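PDB 6PTM: uncharacterized protein from Bacteroides ovatus CL02T12C04, which probably hydrolyses carrageenan from the chain end, as an exo-acting glycoside hydrolase of family GH42. Local coordinates for residues G167-L172 and S549-I554; L229-F234 and K252-D257; K240-V245 and I258-A263. All blocks are in the same frame, centred on the assembly; numbering follows the deposited sequence.

Contact 1 of 3, residues G167-L172 and S549-I554; sequences GKPVFL and SVSDYI
Strand-to-helix packing joins Pro169 and Phe171, on strand 168-175 of the mixed sheet, to Ser551 and Ile554 in the first turn of helix 551-559; the CA atoms of Pro169 and Ser551 lie 5.7 Å apart. Ser551 OG donates to Pro169 O at 2.7 Å, with a C=O...donor angle of 136° and the donor tilted from the carbonyl plane. The hydroxyl reaches that carbonyl because it sits between the backbone N and the carbonyl carbon (chi1 61°). Beside it, Ser551 CB lies 3.6 Å from Phe171 CE2, and the ring's far end meets a methyl, Phe171 CZ to Ile554 CG2 at 3.4 Å. Thr497 of helix 486-498 and Leu547 of helix 534-549 also pack against the Phe171 side chain. At the exposed margin the Lys168 chain, bent at chi2, crosses Asp552 at about a right angle and forms a salt bridge, NZ to OD2 at 2.9 Å on the syn lone pair. A water bridges the same amine to the other carboxylate oxygen, Asp552 OD1. The buried carbonyl of Pro169 is satisfied by the serine hydroxyl amid apolar packing, while the ion pair closes the outer edge, where solvent probably weakens it.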
ATOM      1  N   GLY A 167       1.221  22.978 -10.800  1.00 18.58           N
ATOM      2  CA  GLY A 167       0.999  22.316 -12.087  1.00 20.01           C
ATOM      3  C   GLY A 167       1.868  21.083 -12.292  1.00 17.53           C
ATOM      4  O   GLY A 167       1.826  20.575 -13.356  1.00 17.52           O
ATOM      5  N   LYS A 168       2.573  20.600 -11.285  1.00 16.95           N
ATOM      6  CA  LYS A 168       3.403  19.399 -11.421  1.00 17.64           C
ATOM      7  C   LYS A 168       2.982  18.355 -10.403  1.00 15.94           C
ATOM      8  O   LYS A 168       2.634  18.708  -9.271  1.00 14.97           O
ATOM      9  CB  LYS A 168       4.866  19.796 -11.236  1.00 20.81           C
ATOM     10  CG  LYS A 168       5.450  20.556 -12.412  1.00 24.28           C
ATOM     11  CD  LYS A 168       5.583  19.608 -13.573  1.00 27.04           C
ATOM     12  CE  LYS A 168       5.804  20.303 -14.886  1.00 28.02           C
ATOM     13  NZ  LYS A 168       5.963  19.280 -15.937  1.00 25.59           N
ATOM     14  N   PRO A 169       3.118  17.051 -10.753  1.00 15.55           N
ATOM     15  CA  PRO A 169       2.967  15.965  -9.785  1.00 14.53           C
ATOM     16  C   PRO A 169       4.027  16.085  -8.681  1.00 13.56           C
ATOM     17  O   PRO A 169       5.240  16.323  -8.980  1.00 13.55           O
ATOM     18  CB  PRO A 169       3.109  14.649 -10.583  1.00 15.00           C
ATOM     19  CG  PRO A 169       3.286  15.062 -12.030  1.00 15.82           C
ATOM     20  CD  PRO A 169       3.504  16.554 -12.088  1.00 15.49           C
ATOM     21  N   VAL A 170       3.570  15.897  -7.435  1.00 12.93           N
ATOM     22  CA  VAL A 170       4.453  15.724  -6.256  1.00 13.12           C
ATOM     23  C   VAL A 170       4.022  14.455  -5.502  1.00 13.51           C
ATOM     24  O   VAL A 170       2.926  13.913  -5.770  1.00 15.63           O
ATOM     25  CB  VAL A 170       4.482  16.966  -5.347  1.00 13.22           C
ATOM     26  CG1 VAL A 170       5.062  18.164  -6.071  1.00 13.83           C
ATOM     27  CG2 VAL A 170       3.116  17.304  -4.762  1.00 13.01           C
ATOM     28  N   PHE A 171       4.886  14.015  -4.607  1.00 13.02           N
ATOM     29  CA  PHE A 171       4.710  12.856  -3.714  1.00 13.92           C
ATOM     30  C   PHE A 171       4.888  13.328  -2.271  1.00 13.87           C
ATOM     31  O   PHE A 171       5.872  14.021  -1.982  1.00 14.55           O
ATOM     32  CB  PHE A 171       5.674  11.745  -4.147  1.00 13.04           C
ATOM     33  CG  PHE A 171       5.527  11.407  -5.614  1.00 13.16           C
ATOM     34  CD1 PHE A 171       4.390  10.744  -6.077  1.00 13.28           C
ATOM     35  CD2 PHE A 171       6.483  11.800  -6.539  1.00 11.94           C
ATOM     36  CE1 PHE A 171       4.222  10.479  -7.428  1.00 13.26           C
ATOM     37  CE2 PHE A 171       6.293  11.564  -7.888  1.00 11.80           C
ATOM     38  CZ  PHE A 171       5.172  10.899  -8.328  1.00 12.94           C
ATOM     39  N   LEU A 172       3.995  12.900  -1.380  1.00 14.54           N
ATOM     40  CA  LEU A 172       3.913  13.434  -0.003  1.00 14.85           C
ATOM     41  C   LEU A 172       4.310  12.374   1.037  1.00 14.92           C
ATOM     42  O   LEU A 172       3.873  11.197   0.936  1.00 14.11           O
ATOM     43  CB  LEU A 172       2.512  13.974   0.268  1.00 16.28           C
ATOM     44  CG  LEU A 172       2.029  15.115  -0.637  1.00 20.07           C
ATOM     45  CD1 LEU A 172       0.704  15.667  -0.087  1.00 21.57           C
ATOM     46  CD2 LEU A 172       3.068  16.241  -0.830  1.00 19.19           C
ATOM     47  N   SER A 549      11.677  15.616  -8.099  1.00 13.33           N
ATOM     48  CA  SER A 549      12.609  16.209  -9.088  1.00 12.90           C
ATOM     49  C   SER A 549      12.431  15.488 -10.421  1.00 13.71           C
ATOM     50  O   SER A 549      12.779  16.082 -11.475  1.00 14.15           O
ATOM     51  CB  SER A 549      14.048  16.164  -8.604  1.00 13.69           C
ATOM     52  OG  SER A 549      14.664  14.888  -8.770  1.00 12.02           O
ATOM     53  N   VAL A 550      11.915  14.258 -10.398  1.00 12.82           N
ATOM     54  CA  VAL A 550      11.690  13.495 -11.651  1.00 12.70           C
ATOM     55  C   VAL A 550      10.235  13.031 -11.744  1.00 12.96           C
ATOM     56  O   VAL A 550       9.970  11.968 -12.351  1.00 11.82           O
ATOM     57  CB  VAL A 550      12.684  12.327 -11.766  1.00 12.87           C
ATOM     58  CG1 VAL A 550      14.072  12.837 -12.034  1.00 13.10           C
ATOM     59  CG2 VAL A 550      12.675  11.378 -10.573  1.00 13.27           C
ATOM     60  N   SER A 551       9.295  13.826 -11.244  1.00 13.70           N
ATOM     61  CA  SER A 551       7.919  13.327 -11.004  1.00 14.73           C
ATOM     62  C   SER A 551       7.246  13.008 -12.341  1.00 15.20           C
ATOM     63  O   SER A 551       6.346  12.150 -12.348  1.00 14.05           O
ATOM     64  CB  SER A 551       7.083  14.292 -10.180  1.00 14.09           C
ATOM     65  OG  SER A 551       6.948  15.526 -10.857  1.00 13.12           O
ATOM     66  N   ASP A 552       7.616  13.685 -13.434  1.00 15.24           N
ATOM     67  CA  ASP A 552       7.037  13.310 -14.760  1.00 16.45           C
ATOM     68  C   ASP A 552       7.494  11.890 -15.132  1.00 14.69           C
ATOM     69  O   ASP A 552       6.645  11.084 -15.589  1.00 14.00           O
ATOM     70  CB  ASP A 552       7.324  14.342 -15.853  1.00 18.43           C
ATOM     71  CG  ASP A 552       6.574  15.665 -15.638  1.00 24.14           C
ATOM     72  OD1 ASP A 552       5.319  15.666 -15.231  1.00 25.29           O
ATOM     73  OD2 ASP A 552       7.223  16.714 -15.890  1.00 28.34           O
ATOM     74  N   TYR A 553       8.775  11.569 -14.941  1.00 13.72           N
ATOM     75  CA  TYR A 553       9.288  10.203 -15.197  1.00 13.97           C
ATOM     76  C   TYR A 553       8.493   9.202 -14.327  1.00 14.04           C
ATOM     77  O   TYR A 553       8.045   8.161 -14.829  1.00 14.79           O
ATOM     78  CB  TYR A 553      10.790  10.126 -14.925  1.00 14.82           C
ATOM     79  CG  TYR A 553      11.675  10.872 -15.897  1.00 15.23           C
ATOM     80  CD1 TYR A 553      11.209  11.333 -17.124  1.00 15.92           C
ATOM     81  CD2 TYR A 553      13.010  11.104 -15.577  1.00 16.13           C
ATOM     82  CE1 TYR A 553      12.060  11.977 -18.009  1.00 16.72           C
ATOM     83  CE2 TYR A 553      13.863  11.752 -16.447  1.00 15.70           C
ATOM     84  CZ  TYR A 553      13.387  12.180 -17.670  1.00 16.52           C
ATOM     85  OH  TYR A 553      14.234  12.811 -18.536  1.00 18.46           O
ATOM     86  N   ILE A 554       8.311   9.536 -13.045  1.00 14.24           N
ATOM     87  CA  ILE A 554       7.670   8.656 -12.042  1.00 13.35           C
ATOM     88  C   ILE A 554       6.236   8.422 -12.490  1.00 14.05           C
ATOM     89  O   ILE A 554       5.800   7.226 -12.564  1.00 12.79           O
ATOM     90  CB  ILE A 554       7.798   9.230 -10.618  1.00 13.84           C
ATOM     91  CG1 ILE A 554       9.252   9.362 -10.165  1.00 13.90           C
ATOM     92  CG2 ILE A 554       6.999   8.386  -9.642  1.00 14.07           C
ATOM     93  CD1 ILE A 554      10.070   8.083 -10.249  1.00 14.35           C
TER
HETATM   94  O   HOH W   1       3.632  17.408 -15.933  1.00 36.65           O

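Contact 2 of 3, residues L229-F234 and K252-D257; sequences LNHSNF and KYTMYD. With EDO (1,2-ethanediol), chain B.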
ATOM      1  N   LEU A 229     -12.370   8.309  10.387  1.00 14.88           N
ATOM      2  CA  LEU A 229     -13.557   7.773  11.098  1.00 16.29           C
ATOM      3  C   LEU A 229     -13.129   6.595  11.960  1.00 16.36           C
ATOM      4  O   LEU A 229     -12.680   5.567  11.388  1.00 16.34           O
ATOM      5  CB  LEU A 229     -14.624   7.335  10.102  1.00 17.47           C
ATOM      6  CG  LEU A 229     -15.535   8.444   9.603  1.00 20.05           C
ATOM      7  CD1 LEU A 229     -14.776   9.335   8.648  1.00 20.62           C
ATOM      8  CD2 LEU A 229     -16.802   7.856   8.943  1.00 20.14           C
ATOM      9  N   ASN A 230     -13.275   6.750  13.275  1.00 15.73           N
ATOM     10  CA  ASN A 230     -13.044   5.700  14.294  1.00 15.63           C
ATOM     11  C   ASN A 230     -14.300   4.854  14.452  1.00 15.83           C
ATOM     12  O   ASN A 230     -15.406   5.439  14.435  1.00 14.68           O
ATOM     13  CB  ASN A 230     -12.693   6.280  15.657  1.00 16.65           C
ATOM     14  CG  ASN A 230     -12.847   5.245  16.751  1.00 18.11           C
ATOM     15  OD1 ASN A 230     -13.968   5.038  17.249  1.00 16.82           O
ATOM     16  ND2 ASN A 230     -11.731   4.600  17.094  1.00 16.04           N
ATOM     17  N   HIS A 231     -14.127   3.536  14.584  1.00 16.12           N
ATOM     18  CA  HIS A 231     -15.247   2.570  14.741  1.00 18.57           C
ATOM     19  C   HIS A 231     -15.054   1.651  15.954  1.00 18.54           C
ATOM     20  O   HIS A 231     -15.890   0.747  16.108  1.00 21.73           O
ATOM     21  CB  HIS A 231     -15.456   1.788  13.432  1.00 18.88           C
ATOM     22  CG  HIS A 231     -15.918   2.640  12.300  1.00 17.81           C
ATOM     23  ND1 HIS A 231     -17.208   3.094  12.214  1.00 18.67           N
ATOM     24  CD2 HIS A 231     -15.262   3.143  11.226  1.00 18.92           C
ATOM     25  CE1 HIS A 231     -17.334   3.837  11.117  1.00 18.14           C
ATOM     26  NE2 HIS A 231     -16.151   3.876  10.486  1.00 16.39           N
ATOM     27  N   SER A 232     -14.000   1.814  16.760  1.00 16.94           N
ATOM     28  CA  SER A 232     -13.745   0.953  17.946  1.00 18.03           C
ATOM     29  C   SER A 232     -14.557   1.418  19.158  1.00 19.92           C
ATOM     30  O   SER A 232     -14.743   0.620  20.053  1.00 21.95           O
ATOM     31  CB  SER A 232     -12.295   0.901  18.283  1.00 17.08           C
ATOM     32  OG  SER A 232     -11.826   2.183  18.596  1.00 16.96           O
ATOM     33  N   ASN A 233     -15.023   2.660  19.156  1.00 20.61           N
ATOM     34  CA  ASN A 233     -15.630   3.320  20.334  1.00 22.35           C
ATOM     35  C   ASN A 233     -17.068   3.667  19.960  1.00 21.61           C
ATOM     36  O   ASN A 233     -17.282   4.692  19.296  1.00 22.11           O
ATOM     37  CB  ASN A 233     -14.786   4.532  20.764  1.00 26.25           C
ATOM     38  CG  ASN A 233     -15.241   5.133  22.086  1.00 31.92           C
ATOM     39  OD1 ASN A 233     -16.211   4.664  22.696  1.00 32.59           O
ATOM     40  ND2 ASN A 233     -14.572   6.196  22.529  1.00 36.31           N
ATOM     41  N   PHE A 234     -18.023   2.825  20.341  1.00 20.12           N
ATOM     42  CA  PHE A 234     -19.444   3.033  20.013  1.00 20.57           C
ATOM     43  C   PHE A 234     -20.125   3.596  21.260  1.00 21.16           C
ATOM     44  O   PHE A 234     -19.830   3.162  22.367  1.00 20.11           O
ATOM     45  CB  PHE A 234     -19.989   1.721  19.465  1.00 20.09           C
ATOM     46  CG  PHE A 234     -21.351   1.879  18.875  1.00 21.40           C
ATOM     47  CD1 PHE A 234     -21.509   2.449  17.621  1.00 21.35           C
ATOM     48  CD2 PHE A 234     -22.475   1.470  19.569  1.00 22.26           C
ATOM     49  CE1 PHE A 234     -22.770   2.608  17.081  1.00 21.44           C
ATOM     50  CE2 PHE A 234     -23.735   1.653  19.022  1.00 20.39           C
ATOM     51  CZ  PHE A 234     -23.876   2.196  17.778  1.00 21.06           C
ATOM     52  N   LYS A 252     -10.613  -5.787  15.477  1.00 17.09           N
ATOM     53  CA  LYS A 252     -10.966  -5.040  16.692  1.00 19.25           C
ATOM     54  C   LYS A 252     -11.431  -3.608  16.346  1.00 18.51           C
ATOM     55  O   LYS A 252     -11.837  -2.869  17.253  1.00 18.82           O
ATOM     56  CB  LYS A 252      -9.769  -4.959  17.659  1.00 21.97           C
ATOM     57  CG  LYS A 252      -8.555  -4.225  17.099  1.00 25.34           C
ATOM     58  CD  LYS A 252      -7.266  -4.492  17.852  1.00 31.42           C
ATOM     59  CE  LYS A 252      -6.923  -3.398  18.831  1.00 32.60           C
ATOM     60  NZ  LYS A 252      -5.497  -3.516  19.216  1.00 36.53           N
ATOM     61  N   TYR A 253     -11.396  -3.208  15.081  1.00 17.38           N
ATOM     62  CA  TYR A 253     -11.546  -1.781  14.706  1.00 16.89           C
ATOM     63  C   TYR A 253     -13.008  -1.403  14.448  1.00 15.64           C
ATOM     64  O   TYR A 253     -13.252  -0.185  14.480  1.00 14.57           O
ATOM     65  CB  TYR A 253     -10.578  -1.438  13.580  1.00 16.74           C
ATOM     66  CG  TYR A 253      -9.161  -1.468  14.086  1.00 17.25           C
ATOM     67  CD1 TYR A 253      -8.765  -0.616  15.101  1.00 17.87           C
ATOM     68  CD2 TYR A 253      -8.242  -2.384  13.603  1.00 17.82           C
ATOM     69  CE1 TYR A 253      -7.480  -0.653  15.624  1.00 18.10           C
ATOM     70  CE2 TYR A 253      -6.951  -2.425  14.088  1.00 17.76           C
ATOM     71  CZ  TYR A 253      -6.575  -1.556  15.097  1.00 18.72           C
ATOM     72  OH  TYR A 253      -5.316  -1.589  15.578  1.00 19.72           O
ATOM     73  N   THR A 254     -13.944  -2.351  14.293  1.00 16.21           N
ATOM     74  CA  THR A 254     -15.409  -2.021  14.228  1.00 16.04           C
ATOM     75  C   THR A 254     -16.146  -2.802  15.331  1.00 17.18           C
ATOM     76  O   THR A 254     -16.579  -3.949  15.089  1.00 17.17           O
ATOM     77  CB  THR A 254     -16.017  -2.267  12.834  1.00 16.57           C
ATOM     78  OG1 THR A 254     -15.241  -1.645  11.813  1.00 17.47           O
ATOM     79  CG2 THR A 254     -17.440  -1.755  12.739  1.00 15.32           C
ATOM     80  N   MET A 255     -16.270  -2.224  16.521  1.00 17.33           N
ATOM     81  CA  MET A 255     -16.691  -2.972  17.729  1.00 17.95           C
ATOM     82  C   MET A 255     -18.205  -2.783  17.915  1.00 18.11           C
ATOM     83  O   MET A 255     -18.681  -2.396  19.002  1.00 19.67           O
ATOM     84  CB  MET A 255     -15.894  -2.508  18.951  1.00 18.49           C
ATOM     85  CG  MET A 255     -14.446  -2.921  18.908  1.00 18.99           C
ATOM     86  SD  MET A 255     -14.275  -4.680  18.540  1.00 20.21           S
ATOM     87  CE  MET A 255     -15.120  -5.356  19.977  1.00 23.54           C
ATOM     88  N   TYR A 256     -18.947  -3.024  16.851  1.00 17.22           N
ATOM     89  CA  TYR A 256     -20.420  -2.967  16.817  1.00 17.50           C
ATOM     90  C   TYR A 256     -20.862  -3.644  15.515  1.00 18.15           C
ATOM     91  O   TYR A 256     -20.026  -3.927  14.656  1.00 17.61           O
ATOM     92  CB  TYR A 256     -20.912  -1.528  16.986  1.00 17.99           C
ATOM     93  CG  TYR A 256     -20.557  -0.550  15.893  1.00 17.47           C
ATOM     94  CD1 TYR A 256     -19.447   0.281  15.978  1.00 18.01           C
ATOM     95  CD2 TYR A 256     -21.328  -0.462  14.747  1.00 17.97           C
ATOM     96  CE1 TYR A 256     -19.128   1.175  14.954  1.00 16.97           C
ATOM     97  CE2 TYR A 256     -20.994   0.389  13.702  1.00 17.52           C
ATOM     98  CZ  TYR A 256     -19.914   1.249  13.814  1.00 16.83           C
ATOM     99  OH  TYR A 256     -19.631   2.120  12.773  1.00 16.02           O
ATOM    100  N   ASP A 257     -22.162  -3.852  15.380  1.00 18.11           N
ATOM    101  CA  ASP A 257     -22.764  -4.630  14.275  1.00 17.26           C
ATOM    102  C   ASP A 257     -23.044  -3.696  13.100  1.00 15.79           C
ATOM    103  O   ASP A 257     -23.966  -2.889  13.217  1.00 15.21           O
ATOM    104  CB  ASP A 257     -24.065  -5.260  14.767  1.00 17.46           C
ATOM    105  CG  ASP A 257     -24.760  -6.071  13.688  1.00 17.14           C
ATOM    106  OD1 ASP A 257     -24.158  -6.264  12.614  1.00 17.31           O
ATOM    107  OD2 ASP A 257     -25.865  -6.538  13.954  1.00 17.89           O
TER
HETATM  108  C1  EDO B 801      -8.067   4.346  16.025  1.00 18.96           C
HETATM  109  O1  EDO B 801      -9.137   5.261  16.223  1.00 19.93           O
HETATM  110  C2  EDO B 801      -8.583   3.152  15.305  1.00 18.88           C
HETATM  111  O2  EDO B 801      -9.596   2.424  16.008  1.00 17.09           O
HETATM  112  O   HOH W   2     -11.756   2.031  14.382  1.00 13.27           O
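The backbones come closest at His231 and Thr254, CA atoms 4.6 Å apart, where Met255 N donates to His231 O at 3.0 Å with an N-H...acceptor angle of 160°. Water 2 adds a second backbone link, accepting from His231 N and donating to Tyr253 O. His231 ND1 and Tyr256 OH share a hydrogen bond of 2.7 Å, the hydroxyl lying at the imidazole edge; the two rings meet rim to rim, their planes at 49°. Asn267 ND2 is also bonded to this hydroxyl. The Tyr256 ring is sandwiched between Phe234 CD1, 3.4 Å above one face, and Thr254 CG2 over the opposite one. Tyr256 CB stands over the Phe234 ring, 4.2 Å from its centroid, a CH-pi contact. With CG between its backbone N and carbonyl carbon (chi1 65°), Tyr256 can meet both aromatic partners. On the other flank, Asn230 ND2 holds Ser232 OG at 2.8 Å and also donates to O1 of an ethanediol, while Asn230 OD1 accepts from Asn233 N, an Asx motif. The cluster of His231, Phe234 and Tyr256 lies just beyond the C-terminal end of parallel strand 225-230, consistent with the active-site end of the (beta/alpha)8 barrel expected for GH42.

Contact 3 of 3, residues K240-V245 and I258-A263; sequences KKDPTV and INHPLA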
ATOM      1  N   LYS A 240     -26.517   0.583  25.820  1.00 30.64           N
ATOM      2  CA  LYS A 240     -27.534   0.401  26.899  1.00 31.99           C
ATOM      3  C   LYS A 240     -28.916   0.283  26.247  1.00 30.14           C
ATOM      4  O   LYS A 240     -29.632  -0.627  26.588  1.00 31.20           O
ATOM      5  CB  LYS A 240     -27.451   1.531  27.942  1.00 33.52           C
ATOM      6  CG  LYS A 240     -28.579   1.564  28.972  1.00 36.34           C
ATOM      7  CD  LYS A 240     -28.446   2.627  30.053  1.00 36.24           C
ATOM      8  N   LYS A 241     -29.261   1.134  25.282  1.00 28.42           N
ATOM      9  CA  LYS A 241     -30.576   1.093  24.613  1.00 25.06           C
ATOM     10  C   LYS A 241     -30.826  -0.266  23.923  1.00 26.74           C
ATOM     11  O   LYS A 241     -31.993  -0.707  23.869  1.00 24.32           O
ATOM     12  CB  LYS A 241     -30.603   2.217  23.589  1.00 25.89           C
ATOM     13  CG  LYS A 241     -31.899   2.371  22.825  1.00 26.95           C
ATOM     14  CD  LYS A 241     -31.858   3.598  21.965  1.00 28.55           C
ATOM     15  CE  LYS A 241     -32.792   3.561  20.783  1.00 32.58           C
ATOM     16  NZ  LYS A 241     -34.167   3.855  21.227  1.00 38.00           N
ATOM     17  N   ASP A 242     -29.814  -0.884  23.313  1.00 24.17           N
ATOM     18  CA  ASP A 242     -29.990  -2.194  22.643  1.00 22.54           C
ATOM     19  C   ASP A 242     -28.642  -2.894  22.591  1.00 24.83           C
ATOM     20  O   ASP A 242     -27.877  -2.724  21.630  1.00 23.07           O
ATOM     21  CB  ASP A 242     -30.606  -2.067  21.249  1.00 23.11           C
ATOM     22  CG  ASP A 242     -30.940  -3.425  20.651  1.00 20.67           C
ATOM     23  OD1 ASP A 242     -30.552  -4.406  21.242  1.00 23.84           O
ATOM     24  OD2 ASP A 242     -31.538  -3.488  19.600  1.00 22.31           O
ATOM     25  N   PRO A 243     -28.322  -3.694  23.630  1.00 23.74           N
ATOM     26  CA  PRO A 243     -27.033  -4.364  23.716  1.00 22.11           C
ATOM     27  C   PRO A 243     -26.733  -5.241  22.494  1.00 21.42           C
ATOM     28  O   PRO A 243     -25.573  -5.525  22.295  1.00 21.98           O
ATOM     29  CB  PRO A 243     -27.142  -5.211  24.996  1.00 24.42           C
ATOM     30  CG  PRO A 243     -28.200  -4.516  25.834  1.00 23.73           C
ATOM     31  CD  PRO A 243     -29.153  -3.908  24.834  1.00 24.94           C
ATOM     32  N   THR A 244     -27.724  -5.588  21.670  1.00 21.46           N
ATOM     33  CA  THR A 244     -27.448  -6.471  20.511  1.00 21.65           C
ATOM     34  C   THR A 244     -26.573  -5.697  19.520  1.00 20.82           C
ATOM     35  O   THR A 244     -25.945  -6.308  18.655  1.00 20.45           O
ATOM     36  CB  THR A 244     -28.721  -7.066  19.903  1.00 24.73           C
ATOM     37  OG1 THR A 244     -29.505  -6.024  19.325  1.00 23.95           O
ATOM     38  CG2 THR A 244     -29.498  -7.897  20.916  1.00 25.26           C
ATOM     39  N   VAL A 245     -26.534  -4.380  19.663  1.00 19.84           N
ATOM     40  CA  VAL A 245     -25.753  -3.506  18.753  1.00 21.21           C
ATOM     41  C   VAL A 245     -24.258  -3.875  18.814  1.00 19.23           C
ATOM     42  O   VAL A 245     -23.547  -3.558  17.846  1.00 18.96           O
ATOM     43  CB  VAL A 245     -26.061  -2.024  19.045  1.00 20.79           C
ATOM     44  CG1 VAL A 245     -25.311  -1.501  20.280  1.00 20.71           C
ATOM     45  CG2 VAL A 245     -25.799  -1.195  17.808  1.00 22.14           C
ATOM     46  N   ILE A 258     -22.309  -3.833  11.990  1.00 15.63           N
ATOM     47  CA  ILE A 258     -22.549  -2.994  10.774  1.00 15.51           C
ATOM     48  C   ILE A 258     -23.949  -3.247  10.193  1.00 16.09           C
ATOM     49  O   ILE A 258     -24.408  -2.433   9.380  1.00 14.84           O
ATOM     50  CB  ILE A 258     -21.451  -3.189   9.713  1.00 16.16           C
ATOM     51  CG1 ILE A 258     -21.308  -4.650   9.263  1.00 16.98           C
ATOM     52  CG2 ILE A 258     -20.145  -2.618  10.208  1.00 15.03           C
ATOM     53  CD1 ILE A 258     -20.350  -4.851   8.105  1.00 16.41           C
ATOM     54  N   ASN A 259     -24.628  -4.339  10.561  1.00 15.50           N
ATOM     55  CA  ASN A 259     -25.981  -4.621  10.012  1.00 15.19           C
ATOM     56  C   ASN A 259     -27.083  -4.226  11.016  1.00 16.87           C
ATOM     57  O   ASN A 259     -28.245  -4.557  10.743  1.00 16.07           O
ATOM     58  CB  ASN A 259     -26.073  -6.079   9.556  1.00 14.30           C
ATOM     59  CG  ASN A 259     -25.138  -6.346   8.407  1.00 14.44           C
ATOM     60  OD1 ASN A 259     -24.202  -7.130   8.527  1.00 15.44           O
ATOM     61  ND2 ASN A 259     -25.392  -5.699   7.277  1.00 14.04           N
ATOM     62  N   HIS A 260     -26.765  -3.575  12.141  1.00 17.54           N
ATOM     63  CA  HIS A 260     -27.774  -3.200  13.174  1.00 18.42           C
ATOM     64  C   HIS A 260     -28.330  -1.814  12.857  1.00 18.44           C
ATOM     65  O   HIS A 260     -27.547  -0.897  12.597  1.00 18.80           O
ATOM     66  CB  HIS A 260     -27.165  -3.235  14.565  1.00 19.47           C
ATOM     67  CG  HIS A 260     -28.194  -3.208  15.644  1.00 19.36           C
ATOM     68  ND1 HIS A 260     -29.003  -2.115  15.851  1.00 20.34           N
ATOM     69  CD2 HIS A 260     -28.545  -4.137  16.560  1.00 21.01           C
ATOM     70  CE1 HIS A 260     -29.831  -2.375  16.843  1.00 21.43           C
ATOM     71  NE2 HIS A 260     -29.562  -3.613  17.314  1.00 23.19           N
ATOM     72  N   PRO A 261     -29.669  -1.592  12.856  1.00 19.13           N
ATOM     73  CA  PRO A 261     -30.236  -0.277  12.537  1.00 18.82           C
ATOM     74  C   PRO A 261     -29.739   0.849  13.439  1.00 18.81           C
ATOM     75  O   PRO A 261     -29.676   1.939  12.959  1.00 17.89           O
ATOM     76  CB  PRO A 261     -31.747  -0.429  12.728  1.00 20.21           C
ATOM     77  CG  PRO A 261     -31.972  -1.893  12.437  1.00 21.95           C
ATOM     78  CD  PRO A 261     -30.733  -2.603  12.977  1.00 21.34           C
ATOM     79  N   LEU A 262     -29.410   0.571  14.704  1.00 18.67           N
ATOM     80  CA  LEU A 262     -28.999   1.641  15.622  1.00 19.73           C
ATOM     81  C   LEU A 262     -27.564   2.046  15.249  1.00 21.58           C
ATOM     82  O   LEU A 262     -27.196   3.227  15.430  1.00 21.84           O
ATOM     83  CB  LEU A 262     -29.141   1.152  17.062  1.00 20.62           C
ATOM     84  CG  LEU A 262     -28.796   2.180  18.121  1.00 20.94           C
ATOM     85  CD1 LEU A 262     -29.778   3.330  18.070  1.00 21.45           C
ATOM     86  CD2 LEU A 262     -28.769   1.538  19.488  1.00 22.37           C
ATOM     87  N   ALA A 263     -26.795   1.128  14.673  1.00 21.47           N
ATOM     88  CA  ALA A 263     -25.438   1.440  14.182  1.00 21.31           C
ATOM     89  C   ALA A 263     -25.559   2.415  13.012  1.00 20.53           C
ATOM     90  O   ALA A 263     -24.820   3.415  12.984  1.00 19.37           O
ATOM     91  CB  ALA A 263     -24.709   0.170  13.807  1.00 23.00           C
TER
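Asp242 OD1 is gripped twice from within its own segment, by Thr244 OG1 at 2.7 Å and by Thr244 N at 3.1 Å, both donors coming from the same face of the carboxylate plane. The partner oxygen crosses to the other segment: His260 NE2 donates to Asp242 OD2 at 3.0 Å. That bond is bent, with an N-H...acceptor angle of 136°. The oxygen lies in the plane of the imidazole, yet the nitrogen approaches from well above the carboxylate, and the two flat groups stand 75° apart. A weak second bond runs from His260 NE2 to Thr244 OG1, also at the ring edge, and the threonine hydroxyl therefore sits between histidine and carboxylate, accepting weakly from the one and donating to Asp242 OD1.

The bond to Thr244 N makes Asp242 the head of an Asx turn, where the chain leaves helix 236-241 and enters a 3-10 segment that begins at Pro243. His260 is the N-cap of helix 261-278: its other nitrogen, ND1, accepts from Leu262 N at 2.9 Å, exactly in the ring plane. Bonds at both nitrogens fix the ring's rotation and are consistent with a neutral imidazole carrying its proton on NE2.

Over one imidazole face lies Val245. With CG1 between the backbone N and the carbonyl carbon, CG2 is left anti to the N and stands 4.0 Å from the ring centroid in a CH-pi contact, and Val245 CA also comes over that face. Tyr311 of helix 310-324 meets the imidazole as well, the ring planes at about 60°. Beyond the histidine, the same Val245 methyl reaches the first helical turn, CG2 to Leu262 CB at 4.2 Å, while Lys241 CE touches Leu262 CD1 at 4.1 Å on the solvent side.

Contacts 2 and 3 are neighbours, their centres 12 Å apart, and their segments alternate along the chain between strand 225-230 and helix 261-278. They meet directly: Asp257 N lies 2.8 Å from Val245 O, a probable hydrogen bond, and Tyr256 CD2 packs on Ala263 CB at 3.6 Å, which ties the aromatic cluster to the histidine-capped helix. Contact 1 stands apart across the chain's centre, its own centre 37 Å from that of contact 2 and 47 Å from that of contact 3, although its segments bracket both in sequence. The ethanediol, probably from the crystallisation liquor, touches contact 2; its presence alone does not identify a substrate site.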